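Local atomic coordinates of Bpsl1147 (Burkholderia pseudomallei, PDB entry 5A4N), a protein that probably binds DNA, as a small homodimeric relative of the transcriptional coactivator PC4. Residues Ile21-Arg26 with Val34-Val39; Arg29-Val34 with Ile56-Leu61. All coordinates share one frame; numbering follows the deposited sequence.

Contact 1: residues Ile21-Arg26 with Val34-Val39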
loop_
_atom_site.group_PDB
_atom_site.type_symbol
_atom_site.label_atom_id
_atom_site.label_comp_id
_atom_site.label_asym_id
_atom_site.label_seq_id
_atom_site.Cartn_x
_atom_site.Cartn_y
_atom_site.Cartn_z
ATOM N N ILE A 21 -1.948 7.623 5.703
ATOM C CA ILE A 21 -2.034 6.815 4.521
ATOM C C ILE A 21 -3.291 7.239 3.832
ATOM O O ILE A 21 -4.365 7.148 4.398
ATOM C CB ILE A 21 -2.094 5.339 4.866
ATOM C CG1 ILE A 21 -0.816 4.980 5.598
ATOM C CG2 ILE A 21 -2.205 4.502 3.602
ATOM C CD1 ILE A 21 -0.993 3.768 6.482
ATOM N N ARG A 22 -3.155 7.721 2.611
ATOM C CA ARG A 22 -4.276 8.150 1.822
ATOM C C ARG A 22 -4.593 7.108 0.755
ATOM O O ARG A 22 -3.704 6.677 0.014
ATOM C CB ARG A 22 -3.912 9.473 1.177
ATOM C CG ARG A 22 -4.997 10.101 0.312
ATOM C CD ARG A 22 -4.755 11.617 0.216
ATOM N NE ARG A 22 -4.886 12.297 1.522
ATOM C CZ ARG A 22 -4.501 13.559 1.771
ATOM N NH1 ARG A 22 -3.943 14.288 0.798
ATOM N NH2 ARG A 22 -4.663 14.095 2.981
ATOM N N ILE A 23 -5.852 6.681 0.720
ATOM C CA ILE A 23 -6.368 5.798 -0.311
ATOM C C ILE A 23 -7.232 6.634 -1.206
ATOM O O ILE A 23 -8.215 7.214 -0.750
ATOM C CB ILE A 23 -7.194 4.654 0.290
ATOM C CG1 ILE A 23 -6.298 3.854 1.216
ATOM C CG2 ILE A 23 -7.756 3.773 -0.829
ATOM C CD1 ILE A 23 -7.008 2.934 2.105
ATOM N N SER A 24 -6.860 6.722 -2.474
ATOM C CA SER A 24 -7.587 7.556 -3.426
ATOM C C SER A 24 -7.872 6.828 -4.759
ATOM O O SER A 24 -7.262 5.805 -5.056
ATOM C CB SER A 24 -6.754 8.830 -3.655
ATOM O OG SER A 24 -5.571 8.457 -4.303
ATOM N N HIS A 25 -8.867 7.291 -5.508
ATOM C CA HIS A 25 -9.015 6.905 -6.905
ATOM C C HIS A 25 -8.252 7.902 -7.727
ATOM O O HIS A 25 -8.485 9.098 -7.590
ATOM C CB HIS A 25 -10.433 7.012 -7.391
ATOM C CG HIS A 25 -11.315 5.917 -6.926
ATOM N ND1 HIS A 25 -12.595 6.142 -6.487
ATOM C CD2 HIS A 25 -11.118 4.581 -6.844
ATOM C CE1 HIS A 25 -13.157 4.993 -6.153
ATOM N NE2 HIS A 25 -12.280 4.032 -6.354
ATOM N N ARG A 26 -7.369 7.403 -8.574
ATOM C CA ARG A 26 -6.593 8.217 -9.484
ATOM C C ARG A 26 -6.772 7.655 -10.894
ATOM O O ARG A 26 -6.352 6.545 -11.183
ATOM C CB ARG A 26 -5.108 8.164 -9.140
ATOM C CG ARG A 26 -4.671 8.885 -7.886
ATOM C CD ARG A 26 -3.491 9.831 -8.140
ATOM N NE ARG A 26 -2.353 9.250 -8.877
ATOM C CZ ARG A 26 -1.143 8.965 -8.369
ATOM N NH1 ARG A 26 -0.851 9.186 -7.082
ATOM N NH2 ARG A 26 -0.202 8.446 -9.159
ATOM N N VAL A 34 -6.530 2.407 -7.854
ATOM C CA VAL A 34 -6.578 2.699 -6.431
ATOM C C VAL A 34 -5.164 3.026 -5.920
ATOM O O VAL A 34 -4.287 2.209 -5.959
ATOM C CB VAL A 34 -7.193 1.510 -5.697
ATOM C CG1 VAL A 34 -7.204 1.782 -4.209
ATOM C CG2 VAL A 34 -8.629 1.308 -6.211
ATOM N N ASP A 35 -4.953 4.239 -5.469
ATOM C CA ASP A 35 -3.643 4.700 -5.088
ATOM C C ASP A 35 -3.623 4.661 -3.579
ATOM O O ASP A 35 -4.541 5.162 -2.937
ATOM C CB ASP A 35 -3.474 6.127 -5.596
ATOM C CG ASP A 35 -2.092 6.682 -5.354
ATOM O OD1 ASP A 35 -1.222 6.421 -6.196
ATOM O OD2 ASP A 35 -1.862 7.396 -4.347
ATOM N N VAL A 36 -2.643 3.990 -3.025
ATOM C CA VAL A 36 -2.471 3.900 -1.591
ATOM C C VAL A 36 -1.124 4.551 -1.262
ATOM O O VAL A 36 -0.109 4.072 -1.689
ATOM C CB VAL A 36 -2.455 2.442 -1.165
ATOM C CG1 VAL A 36 -2.376 2.364 0.340
ATOM C CG2 VAL A 36 -3.700 1.738 -1.697
ATOM N N ARG A 37 -1.110 5.641 -0.523
ATOM C CA ARG A 37 0.098 6.453 -0.453
ATOM C C ARG A 37 0.311 7.105 0.899
ATOM O O ARG A 37 -0.627 7.572 1.541
ATOM C CB ARG A 37 0.026 7.527 -1.544
ATOM C CG ARG A 37 1.327 8.266 -1.864
ATOM C CD ARG A 37 1.164 9.091 -3.141
ATOM N NE ARG A 37 0.899 8.163 -4.223
ATOM C CZ ARG A 37 1.821 7.495 -4.908
ATOM N NH1 ARG A 37 3.113 7.707 -4.728
ATOM N NH2 ARG A 37 1.442 6.650 -5.834
ATOM N N LEU A 38 1.567 7.135 1.328
ATOM C CA LEU A 38 1.977 7.953 2.467
ATOM C C LEU A 38 1.974 9.461 2.129
ATOM O O LEU A 38 2.604 9.907 1.153
ATOM C CB LEU A 38 3.352 7.501 2.929
ATOM C CG LEU A 38 3.961 8.188 4.150
ATOM C CD1 LEU A 38 3.188 7.821 5.408
ATOM C CD2 LEU A 38 5.425 7.781 4.259
ATOM N N VAL A 39 1.242 10.237 2.911
ATOM C CA VAL A 39 1.232 11.682 2.786
ATOM C C VAL A 39 1.729 12.289 4.104
ATOM O O VAL A 39 1.404 11.794 5.184
ATOM C CB VAL A 39 -0.149 12.220 2.350
ATOM C CG1 VAL A 39 -0.685 11.422 1.155
ATOM C CG2 VAL A 39 -1.142 12.216 3.481
HETATM O O HOH W 1 -3.521 8.207 -2.483
#

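Contact 2: residues Arg29-Val34 with Ile56-Leu61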
loop_
_atom_site.group_PDB
_atom_site.type_symbol
_atom_site.label_atom_id
_atom_site.label_comp_id
_atom_site.label_asym_id
_atom_site.label_seq_id
_atom_site.Cartn_x
_atom_site.Cartn_y
_atom_site.Cartn_z
ATOM N N ARG A 29 -4.864 7.552 -17.957
ATOM C CA ARG A 29 -5.019 7.076 -19.314
ATOM C C ARG A 29 -6.166 6.114 -19.498
ATOM O O ARG A 29 -6.022 5.127 -20.201
ATOM C CB ARG A 29 -3.712 6.478 -19.830
ATOM C CG ARG A 29 -2.602 7.511 -19.772
ATOM C CD ARG A 29 -1.407 7.130 -20.570
ATOM N NE ARG A 29 -0.427 8.186 -20.486
ATOM C CZ ARG A 29 0.792 8.091 -20.986
ATOM N NH1 ARG A 29 1.148 6.987 -21.634
ATOM N NH2 ARG A 29 1.627 9.129 -20.925
ATOM N N GLY A 30 -7.305 6.444 -18.898
ATOM C CA GLY A 30 -8.527 5.708 -19.149
ATOM C C GLY A 30 -8.793 4.590 -18.166
ATOM O O GLY A 30 -9.786 3.925 -18.285
ATOM N N ARG A 31 -7.911 4.378 -17.204
ATOM C CA ARG A 31 -8.132 3.373 -16.174
ATOM C C ARG A 31 -8.159 4.011 -14.777
ATOM O O ARG A 31 -7.352 4.883 -14.494
ATOM C CB ARG A 31 -7.012 2.342 -16.241
ATOM C CG ARG A 31 -6.969 1.410 -15.025
ATOM C CD ARG A 31 -6.196 0.127 -15.340
ATOM N NE ARG A 31 -6.817 -0.588 -16.457
ATOM C CZ ARG A 31 -6.265 -1.594 -17.132
ATOM N NH1 ARG A 31 -5.051 -2.048 -16.830
ATOM N NH2 ARG A 31 -6.950 -2.153 -18.127
ATOM N N ARG A 32 -9.061 3.567 -13.896
ATOM C CA ARG A 32 -9.153 4.141 -12.552
ATOM C C ARG A 32 -8.381 3.304 -11.533
ATOM O O ARG A 32 -8.894 2.320 -11.052
ATOM C CB ARG A 32 -10.613 4.264 -12.062
ATOM C CG ARG A 32 -10.744 5.123 -10.803
ATOM C CD ARG A 32 -12.178 5.338 -10.343
ATOM N NE ARG A 32 -12.755 4.113 -9.806
ATOM C CZ ARG A 32 -14.032 3.972 -9.421
ATOM N NH1 ARG A 32 -14.890 4.997 -9.483
ATOM N NH2 ARG A 32 -14.452 2.801 -8.925
ATOM N N TYR A 33 -7.171 3.721 -11.184
ATOM C CA TYR A 33 -6.351 3.010 -10.202
ATOM C C TYR A 33 -6.761 3.345 -8.771
ATOM O O TYR A 33 -7.233 4.432 -8.505
ATOM C CB TYR A 33 -4.867 3.352 -10.410
ATOM C CG TYR A 33 -4.338 2.860 -11.739
ATOM C CD1 TYR A 33 -4.505 3.605 -12.899
ATOM C CD2 TYR A 33 -3.698 1.639 -11.838
ATOM C CE1 TYR A 33 -4.017 3.173 -14.112
ATOM C CE2 TYR A 33 -3.248 1.172 -13.066
ATOM C CZ TYR A 33 -3.400 1.973 -14.199
ATOM O OH TYR A 33 -2.947 1.536 -15.418
ATOM N N VAL A 34 -6.530 2.407 -7.854
ATOM C CA VAL A 34 -6.578 2.699 -6.431
ATOM C C VAL A 34 -5.164 3.026 -5.920
ATOM O O VAL A 34 -4.287 2.209 -5.959
ATOM C CB VAL A 34 -7.193 1.510 -5.697
ATOM C CG1 VAL A 34 -7.204 1.782 -4.209
ATOM C CG2 VAL A 34 -8.629 1.308 -6.211
ATOM N N ILE A 56 -2.875 0.304 -7.554
ATOM C CA ILE A 56 -3.516 -1.004 -7.671
ATOM C C ILE A 56 -4.596 -0.916 -8.736
ATOM O O ILE A 56 -5.566 -0.175 -8.596
ATOM C CB ILE A 56 -4.126 -1.450 -6.325
ATOM C CG1 ILE A 56 -3.088 -1.315 -5.211
ATOM C CG2 ILE A 56 -4.619 -2.872 -6.453
ATOM C CD1 ILE A 56 -3.636 -1.447 -3.816
ATOM N N ARG A 57 -4.475 -1.689 -9.799
ATOM C CA ARG A 57 -5.519 -1.662 -10.760
ATOM C C ARG A 57 -6.691 -2.506 -10.209
ATOM O O ARG A 57 -6.490 -3.426 -9.410
ATOM C CB ARG A 57 -5.043 -2.095 -12.125
ATOM C CG ARG A 57 -4.635 -3.532 -12.221
ATOM C CD ARG A 57 -4.328 -3.889 -13.676
ATOM N NE ARG A 57 -3.995 -5.289 -13.750
ATOM C CZ ARG A 57 -2.756 -5.765 -13.644
ATOM N NH1 ARG A 57 -1.728 -4.967 -13.470
ATOM N NH2 ARG A 57 -2.559 -7.062 -13.723
ATOM N N PRO A 58 -7.914 -2.160 -10.604
ATOM C CA PRO A 58 -9.098 -2.707 -9.986
ATOM C C PRO A 58 -9.149 -4.226 -9.968
ATOM O O PRO A 58 -9.538 -4.793 -8.956
ATOM C CB PRO A 58 -10.217 -2.139 -10.845
ATOM C CG PRO A 58 -9.691 -0.849 -11.323
ATOM C CD PRO A 58 -8.254 -1.142 -11.610
ATOM N N GLU A 59 -8.703 -4.880 -11.030
ATOM C CA GLU A 59 -8.742 -6.334 -11.056
ATOM C C GLU A 59 -7.865 -7.020 -10.005
ATOM O O GLU A 59 -8.064 -8.171 -9.778
ATOM C CB GLU A 59 -8.429 -6.875 -12.440
ATOM C CG GLU A 59 -6.985 -6.652 -12.836
ATOM C CD GLU A 59 -6.501 -7.503 -14.002
ATOM O OE1 GLU A 59 -6.733 -8.728 -13.961
ATOM O OE2 GLU A 59 -5.835 -6.948 -14.919
ATOM N N LEU A 60 -6.907 -6.326 -9.370
ATOM C CA LEU A 60 -6.036 -6.921 -8.329
ATOM C C LEU A 60 -6.470 -6.586 -6.906
ATOM O O LEU A 60 -5.973 -7.143 -5.929
ATOM C CB LEU A 60 -4.605 -6.394 -8.489
ATOM C CG LEU A 60 -3.981 -6.617 -9.847
ATOM C CD1 LEU A 60 -2.570 -6.047 -9.795
ATOM C CD2 LEU A 60 -3.988 -8.096 -10.163
ATOM N N LEU A 61 -7.432 -5.683 -6.798
ATOM C CA LEU A 61 -7.835 -5.158 -5.515
ATOM C C LEU A 61 -8.388 -6.245 -4.610
ATOM O O LEU A 61 -7.993 -6.330 -3.449
ATOM C CB LEU A 61 -8.830 -4.046 -5.769
ATOM C CG LEU A 61 -9.200 -3.067 -4.703
ATOM C CD1 LEU A 61 -8.026 -2.305 -4.150
ATOM C CD2 LEU A 61 -10.204 -2.118 -5.361
#

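Contact 1: residues Ile21-Arg26 with Val34-Val39
Arg-22 with Arg-37 and Ser-24 with Asp-35 are the hydrogen-bonded pairs that join 21-26 to 34-39. The strand axes approach to 4.6 Å and run at 155° to each other, so the pairing is antiparallel with a clear twist. Each pair closes both of its N-H...O bonds; Arg-22 N to Arg-37 O, at 2.7 Å, is nearly straight (169°). Ile-21 with Leu-38, Ile-23 with Val-36 and His-25 with Val-34 are the non-hydrogen-bonded pairs, and their side chains share one face. There CG2 of Ile-21 meets CG1 of Val-36 at 3.9 Å, while Ile-23 and Val-34 run alongside with their branches directed alike, CG2 of Ile-23 4.0 Å from CG1 of Val-34. Leu-68 of the second subunit packs on Val-34 and Val-36, which makes this the dimer side of the sheet.

The other face is largely polar. Asp-35, with CG anti to its backbone N (chi1 -175°), presents both syn lone pairs to Arg-37, which grips it side-on: NH2 donates to OD1 at 2.7 Å and NE to OD2 at 2.9 Å. From the neighbouring strand Arg-26 lays a guanidinium face over the same carboxylate, its NH1 standing 2.9 Å from OD1 of Asp-35; that oxygen is well out of plane, so this salt bridge is purely electrostatic. Water 1 links OD2 of Asp-35, OG of Ser-24 and the carbonyl O of Arg-22. CG2 of Val-39 sits over the centre of the Arg-22 guanidinium, whose NE forms a salt bridge with Asp-12.

The two-nitrogen grip of Arg-37 fixes the rotation of the buried Asp-35 carboxylate, while Arg-26 adds charge through its face; together they would be expected to stabilise the ionised form, which in turn offsets the closeness of the two guanidinium groups.

Contact 2: residues Arg29-Val34 with Ile56-Leu61
Val-34 and Ile-56 supply the backbone bonding, a single antiparallel hydrogen-bonded pair with CA atoms 5.0 Å apart. Both bonds, Val-34 N to Ile-56 O and Ile-56 N to Val-34 O, measure 2.9 Å and are close to straight.

Apolar contact continues from this pair: CB of Val-34 faces CB of Ile-56, and CG2 of Val-34 touches CD2 of Leu-61 at 3.9 Å, the two side chains set nearly perpendicular. Strand 47-56 thus ends beside 31-41, and the chain passes through Arg-57 into the helix that follows, consistent with the four-stranded sheet followed by a helix of the PC4 fold. CG of Pro-58 lies 3.3 Å from the carbonyl O of Arg-32, a buried acceptor with no hydrogen-bonding partner in the model.

The aromatic and charged groups lie around Arg-57. Its CB approaches CE2 of Tyr-33 obliquely at 3.8 Å, while CG of Arg-31 covers one face of the same ring, offset toward the rim. CG of Arg-57 stands between backbone N and carbonyl carbon (chi1 67°), and the extended chain brings NE of Arg-57 to OE2 of Glu-59 at 2.7 Å, a hydrogen bond within a salt bridge, entering from above the carboxylate plane. CD1 of Leu-60 covers the guanidinium centre, and NH2 of Arg-57 donates to Lys-15 O of the second subunit.

How the contacts relate
From the N terminus, strand 8-14 leads into 19-28, whose residues 21-26 are the first half of contact 1. The chain then turns through the tip at 29-30 and returns along 31-41, so contact 1 closes a short hairpin. Contact 2 closes a longer loop: residues 29-34 are met only when strand 47-56 has run back alongside and led into helix 58-70. The two closures cross, since 29-34 begins inside the first loop and shares Val-34 with 34-39. Strand 31-41 therefore has 19-28 on one edge and 47-56 on the other. Arg-26 O lies 2.9 Å from Tyr-33 N, a probable hydrogen bond extending the hairpin pairing between the contacts, and both touch the second subunit.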